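Activating signal cointegrator 1 complex subunit 3 (PDB 6YXQ) serves as the 3'-5' DNA helicase and scaffolding subunit of the ASCC complex, unwinding duplex DNA for alkylation repair and helping to rescue stalled ribosomes. Local coordinates at residues Phe100-Phe105 against Asn136-Ile141; Ala80-Val85 against Glu92-Gly97. One frame throughout, in Å; residues are numbered along the deposited sequence.

Contact 1 of 2, residues Phe100-Phe105 against Asn136-Ile141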
loop_
_atom_site.group_PDB
_atom_site.type_symbol
_atom_site.label_atom_id
_atom_site.label_comp_id
_atom_site.label_asym_id
_atom_site.label_seq_id
_atom_site.Cartn_x
_atom_site.Cartn_y
_atom_site.Cartn_z
ATOM N N PHE A 100 -28.217 -6.995 14.773
ATOM C CA PHE A 100 -27.227 -5.925 14.748
ATOM C C PHE A 100 -27.463 -4.919 15.867
ATOM O O PHE A 100 -26.512 -4.443 16.496
ATOM C CB PHE A 100 -27.260 -5.231 13.389
ATOM C CG PHE A 100 -26.308 -4.089 13.278
ATOM C CD1 PHE A 100 -24.967 -4.316 13.037
ATOM C CD2 PHE A 100 -26.751 -2.788 13.418
ATOM C CE1 PHE A 100 -24.082 -3.265 12.940
ATOM C CE2 PHE A 100 -25.872 -1.733 13.321
ATOM C CZ PHE A 100 -24.534 -1.972 13.080
ATOM N N LEU A 101 -28.725 -4.575 16.125
ATOM C CA LEU A 101 -29.037 -3.655 17.214
ATOM C C LEU A 101 -28.642 -4.250 18.557
ATOM O O LEU A 101 -27.941 -3.608 19.350
ATOM C CB LEU A 101 -30.525 -3.305 17.200
ATOM C CG LEU A 101 -30.955 -2.357 16.085
ATOM C CD1 LEU A 101 -32.436 -2.100 16.163
ATOM C CD2 LEU A 101 -30.180 -1.048 16.149
ATOM N N PHE A 102 -29.084 -5.485 18.825
ATOM C CA PHE A 102 -28.749 -6.142 20.084
ATOM C C PHE A 102 -27.245 -6.166 20.296
ATOM O O PHE A 102 -26.756 -5.799 21.369
ATOM C CB PHE A 102 -29.319 -7.560 20.111
ATOM C CG PHE A 102 -28.920 -8.350 21.329
ATOM C CD1 PHE A 102 -29.703 -8.329 22.472
ATOM C CD2 PHE A 102 -27.770 -9.125 21.327
ATOM C CE1 PHE A 102 -29.341 -9.063 23.595
ATOM C CE2 PHE A 102 -27.400 -9.856 22.452
ATOM C CZ PHE A 102 -28.184 -9.824 23.584
ATOM N N MET A 103 -26.493 -6.576 19.270
ATOM C CA MET A 103 -25.042 -6.641 19.402
ATOM C C MET A 103 -24.426 -5.255 19.534
ATOM O O MET A 103 -23.351 -5.110 20.126
ATOM C CB MET A 103 -24.445 -7.381 18.208
ATOM C CG MET A 103 -24.870 -8.832 18.139
ATOM S SD MET A 103 -24.376 -9.740 19.612
ATOM C CE MET A 103 -22.636 -9.344 19.630
ATOM N N THR A 104 -25.087 -4.229 18.999
ATOM C CA THR A 104 -24.565 -2.881 19.152
ATOM C C THR A 104 -24.635 -2.419 20.600
ATOM O O THR A 104 -23.726 -1.727 21.070
ATOM C CB THR A 104 -25.323 -1.923 18.232
ATOM O OG1 THR A 104 -25.017 -2.232 16.864
ATOM C CG2 THR A 104 -24.932 -0.478 18.518
ATOM N N PHE A 105 -25.670 -2.826 21.338
ATOM C CA PHE A 105 -25.919 -2.305 22.677
ATOM C C PHE A 105 -25.736 -3.341 23.778
ATOM O O PHE A 105 -26.006 -3.033 24.943
ATOM C CB PHE A 105 -27.330 -1.720 22.764
ATOM C CG PHE A 105 -27.557 -0.523 21.883
ATOM C CD1 PHE A 105 -26.975 0.698 22.180
ATOM C CD2 PHE A 105 -28.367 -0.614 20.764
ATOM C CE1 PHE A 105 -27.189 1.805 21.369
ATOM C CE2 PHE A 105 -28.585 0.487 19.953
ATOM C CZ PHE A 105 -27.996 1.695 20.256
ATOM N N ASN A 136 -32.621 0.292 25.284
ATOM C CA ASN A 136 -33.319 0.009 26.535
ATOM C C ASN A 136 -33.706 -1.462 26.627
ATOM O O ASN A 136 -33.509 -2.098 27.670
ATOM C CB ASN A 136 -34.555 0.900 26.671
ATOM C CG ASN A 136 -34.204 2.350 26.954
ATOM O OD1 ASN A 136 -33.036 2.690 27.127
ATOM N ND2 ASN A 136 -35.214 3.212 26.986
ATOM N N ALA A 137 -34.251 -2.022 25.545
ATOM C CA ALA A 137 -34.630 -3.432 25.564
ATOM C C ALA A 137 -33.414 -4.334 25.757
ATOM O O ALA A 137 -33.460 -5.306 26.525
ATOM C CB ALA A 137 -35.369 -3.788 24.279
ATOM N N THR A 138 -32.311 -4.019 25.078
ATOM C CA THR A 138 -31.106 -4.828 25.210
ATOM C C THR A 138 -30.571 -4.803 26.633
ATOM O O THR A 138 -30.144 -5.836 27.162
ATOM C CB THR A 138 -30.041 -4.335 24.243
ATOM O OG1 THR A 138 -30.589 -4.301 22.921
ATOM C CG2 THR A 138 -28.858 -5.263 24.275
ATOM N N ASN A 139 -30.574 -3.629 27.267
ATOM C CA ASN A 139 -30.059 -3.553 28.628
ATOM C C ASN A 139 -31.002 -4.225 29.614
ATOM O O ASN A 139 -30.549 -4.810 30.606
ATOM C CB ASN A 139 -29.800 -2.101 29.014
ATOM C CG ASN A 139 -28.444 -1.627 28.556
ATOM O OD1 ASN A 139 -27.440 -1.814 29.243
ATOM N ND2 ASN A 139 -28.400 -1.034 27.375
ATOM N N ARG A 140 -32.309 -4.162 29.353
ATOM C CA ARG A 140 -33.248 -4.951 30.134
ATOM C C ARG A 140 -32.893 -6.426 30.062
ATOM O O ARG A 140 -32.860 -7.113 31.088
ATOM C CB ARG A 140 -34.679 -4.714 29.645
ATOM C CG ARG A 140 -35.406 -3.569 30.338
ATOM C CD ARG A 140 -36.910 -3.636 30.110
ATOM N NE ARG A 140 -37.253 -3.521 28.694
ATOM C CZ ARG A 140 -37.388 -2.370 28.039
ATOM N NH1 ARG A 140 -37.213 -1.214 28.669
ATOM N NH2 ARG A 140 -37.697 -2.376 26.749
ATOM N N ILE A 141 -32.599 -6.925 28.857
ATOM C CA ILE A 141 -32.256 -8.340 28.705
ATOM C C ILE A 141 -30.967 -8.667 29.456
ATOM O O ILE A 141 -30.902 -9.637 30.221
ATOM C CB ILE A 141 -32.143 -8.712 27.217
ATOM C CG1 ILE A 141 -33.526 -8.840 26.596
ATOM C CG2 ILE A 141 -31.380 -10.017 27.049
ATOM C CD1 ILE A 141 -33.486 -9.269 25.141
#
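F102 and F105 meet T138 and I141 in a buried, mainly apolar helix-helix crossing, a worked example of how a threonine methyl can join two helices. Helix 91-105 and helix 128-142 belong to the helical N-terminal region required for binding ASCC2. The short segments pass at 9.0 Å between axes with a signed crossing angle of -66°, and the backbones come nearest at F102 and T138. The centre is T138, whose CG2 lies near two carbonyl oxygens, 3.6 Å from F102 O and 3.7 Å from F105 O, and beside CD1 of the F102 ring. With OG1 beside its own backbone N (chi1 -54°), the threonine sends CG2 to the opposing helix while the hydroxyl bonds to A134 O one turn back. The F102 ring is met obliquely by this methyl, whereas CG2 of I141 comes to its edge, near the ring plane, 4.1 Å from CE1. F105 also contributes its root: CB stands 4.0 Å from T138 CB, and its ring leads off to V111 and E115, with T104 CG2 over the centre of one face. N139 approaches F105 O with ND2, but its hydrogen bonds go to K108 O and C135 O. Since no hydrogen bond spans the two segments, their association here rests on apolar packing and burial, with the hydroxyl of T138 and the amide nitrogen of N139 satisfied elsewhere.

Contact 2 of 2, residues Ala80-Val85 against Glu92-Gly97; sequences AAKQIV and EAIESG
Peptide groups are the flat surfaces here: A81 CB and the methyls of V85 lie against the backbone of A93, I94 and G97, and no ring, carboxylate or side-chain amide carries the contact. A81 CB lies 3.3 Å from I94 O, with the backbone C of G97 next nearest to it. V85 spreads its two methyls along the same surface. CG1, anti to the backbone N (chi1 -166°), lies 4.0 Å from A93 O, with A93 CB a little farther off, while CG2 sits 4.0 Å from G97 CA. The contact ties together two helices that follow each other in the chain, 64-85 and 91-105, joined by a short connection and splayed at 112° with their segment axes 8.2 Å apart. The approach is consistent with the small residues A81 and G97, one of the two nearest backbone pairs; a CB on G97 would point toward helix 64-85, where V85 CG2 already lies. I94 flanks the contact with two branches. Its CG1 stands between the backbone N and the carbonyl carbon (chi1 81°), which leaves CG2 4.1 Å from V85 CB and carries CD1 to the CB of K82, whose bent chain then leads away past T87. Replacing V85 with alanine would probably leave a gap beside A93 and G97 and weaken the contact made with F123 of helix 113-123. A81 also touches A98 of helix 91-105.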
loop_
_atom_site.group_PDB
_atom_site.type_symbol
_atom_site.label_atom_id
_atom_site.label_comp_id
_atom_site.label_asym_id
_atom_site.label_seq_id
_atom_site.Cartn_x
_atom_site.Cartn_y
_atom_site.Cartn_z
ATOM N N ALA A 80 -38.023 -1.977 16.810
ATOM C CA ALA A 80 -37.036 -0.943 16.504
ATOM C C ALA A 80 -36.332 -1.228 15.185
ATOM O O ALA A 80 -36.104 -0.314 14.381
ATOM C CB ALA A 80 -36.015 -0.825 17.636
ATOM N N ALA A 81 -35.976 -2.489 14.945
ATOM C CA ALA A 81 -35.333 -2.825 13.680
ATOM C C ALA A 81 -36.290 -2.618 12.515
ATOM O O ALA A 81 -35.892 -2.107 11.464
ATOM C CB ALA A 81 -34.807 -4.258 13.707
ATOM N N LYS A 82 -37.563 -2.979 12.689
ATOM C CA LYS A 82 -38.548 -2.724 11.642
ATOM C C LYS A 82 -38.555 -1.251 11.257
ATOM O O LYS A 82 -38.521 -0.903 10.073
ATOM C CB LYS A 82 -39.941 -3.170 12.096
ATOM C CG LYS A 82 -40.995 -3.099 10.992
ATOM C CD LYS A 82 -42.367 -2.711 11.535
ATOM C CE LYS A 82 -42.906 -3.753 12.512
ATOM N NZ LYS A 82 -44.222 -3.363 13.103
ATOM N N GLN A 83 -38.574 -0.368 12.256
ATOM C CA GLN A 83 -38.526 1.063 11.965
ATOM C C GLN A 83 -37.232 1.443 11.248
ATOM O O GLN A 83 -37.256 2.183 10.257
ATOM C CB GLN A 83 -38.690 1.871 13.252
ATOM C CG GLN A 83 -40.003 1.615 13.963
ATOM C CD GLN A 83 -40.063 2.215 15.360
ATOM O OE1 GLN A 83 -39.068 2.255 16.084
ATOM N NE2 GLN A 83 -41.243 2.672 15.748
ATOM N N ILE A 84 -36.088 0.935 11.721
ATOM C CA ILE A 84 -34.806 1.330 11.132
ATOM C C ILE A 84 -34.628 0.719 9.748
ATOM O O ILE A 84 -34.290 1.417 8.784
ATOM C CB ILE A 84 -33.634 0.940 12.046
ATOM C CG1 ILE A 84 -33.647 1.771 13.326
ATOM C CG2 ILE A 84 -32.315 1.108 11.292
ATOM C CD1 ILE A 84 -32.509 1.450 14.265
ATOM N N VAL A 85 -34.811 -0.600 9.637
ATOM C CA VAL A 85 -34.527 -1.289 8.380
ATOM C C VAL A 85 -35.600 -0.984 7.340
ATOM O O VAL A 85 -35.297 -0.802 6.156
ATOM C CB VAL A 85 -34.376 -2.806 8.621
ATOM C CG1 VAL A 85 -33.760 -3.483 7.406
ATOM C CG2 VAL A 85 -33.502 -3.070 9.840
ATOM N N GLU A 92 -36.477 -11.320 7.125
ATOM C CA GLU A 92 -35.130 -11.722 7.512
ATOM C C GLU A 92 -34.203 -10.523 7.612
ATOM O O GLU A 92 -33.291 -10.507 8.450
ATOM C CB GLU A 92 -34.577 -12.749 6.518
ATOM C CG GLU A 92 -35.503 -13.939 6.239
ATOM C CD GLU A 92 -36.633 -13.613 5.270
ATOM O OE1 GLU A 92 -36.438 -13.779 4.048
ATOM O OE2 GLU A 92 -37.716 -13.195 5.733
ATOM N N ALA A 93 -34.436 -9.504 6.785
ATOM C CA ALA A 93 -33.631 -8.293 6.849
ATOM C C ALA A 93 -33.844 -7.551 8.163
ATOM O O ALA A 93 -32.878 -7.099 8.790
ATOM C CB ALA A 93 -33.954 -7.391 5.661
ATOM N N ILE A 94 -35.096 -7.430 8.614
ATOM C CA ILE A 94 -35.316 -6.737 9.879
ATOM C C ILE A 94 -34.877 -7.605 11.053
ATOM O O ILE A 94 -34.471 -7.081 12.094
ATOM C CB ILE A 94 -36.777 -6.269 10.026
ATOM C CG1 ILE A 94 -37.685 -7.399 10.497
ATOM C CG2 ILE A 94 -37.291 -5.663 8.728
ATOM C CD1 ILE A 94 -39.107 -6.944 10.763
ATOM N N GLU A 95 -34.891 -8.932 10.906
ATOM C CA GLU A 95 -34.355 -9.772 11.975
ATOM C C GLU A 95 -32.839 -9.625 12.094
ATOM O O GLU A 95 -32.306 -9.563 13.209
ATOM C CB GLU A 95 -34.744 -11.229 11.748
ATOM C CG GLU A 95 -36.187 -11.518 12.100
ATOM C CD GLU A 95 -36.483 -12.998 12.170
ATOM O OE1 GLU A 95 -35.755 -13.786 11.525
ATOM O OE2 GLU A 95 -37.452 -13.368 12.868
ATOM N N SER A 96 -32.121 -9.564 10.963
ATOM C CA SER A 96 -30.680 -9.319 11.039
ATOM C C SER A 96 -30.381 -7.909 11.527
ATOM O O SER A 96 -29.367 -7.690 12.203
ATOM C CB SER A 96 -29.999 -9.569 9.687
ATOM O OG SER A 96 -30.813 -9.165 8.604
ATOM N N GLY A 97 -31.258 -6.950 11.222
ATOM C CA GLY A 97 -31.121 -5.629 11.812
ATOM C C GLY A 97 -31.330 -5.642 13.315
ATOM O O GLY A 97 -30.647 -4.930 14.051
#

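Overall arrangement
Helix 91-105 is common to both contacts, whose centres lie about 13 Å apart. Contact 2 closes first along the chain, bringing helix 91-105 against its predecessor, helix 64-85; contact 1 follows, setting the C-terminal end of the shared helix against helix 128-142. L101 links the two sites directly: its CD1 packs 3.8 Å from A81 N, and its CD2 lies 3.9 Å from I84 CD1. The outer helices also meet each other, as I77 and L74 touch T138 and I141, so three helices close on one another, with helix 113-123 packing alongside. Together they build part of a compact helical body within the region required for interaction with ASCC2.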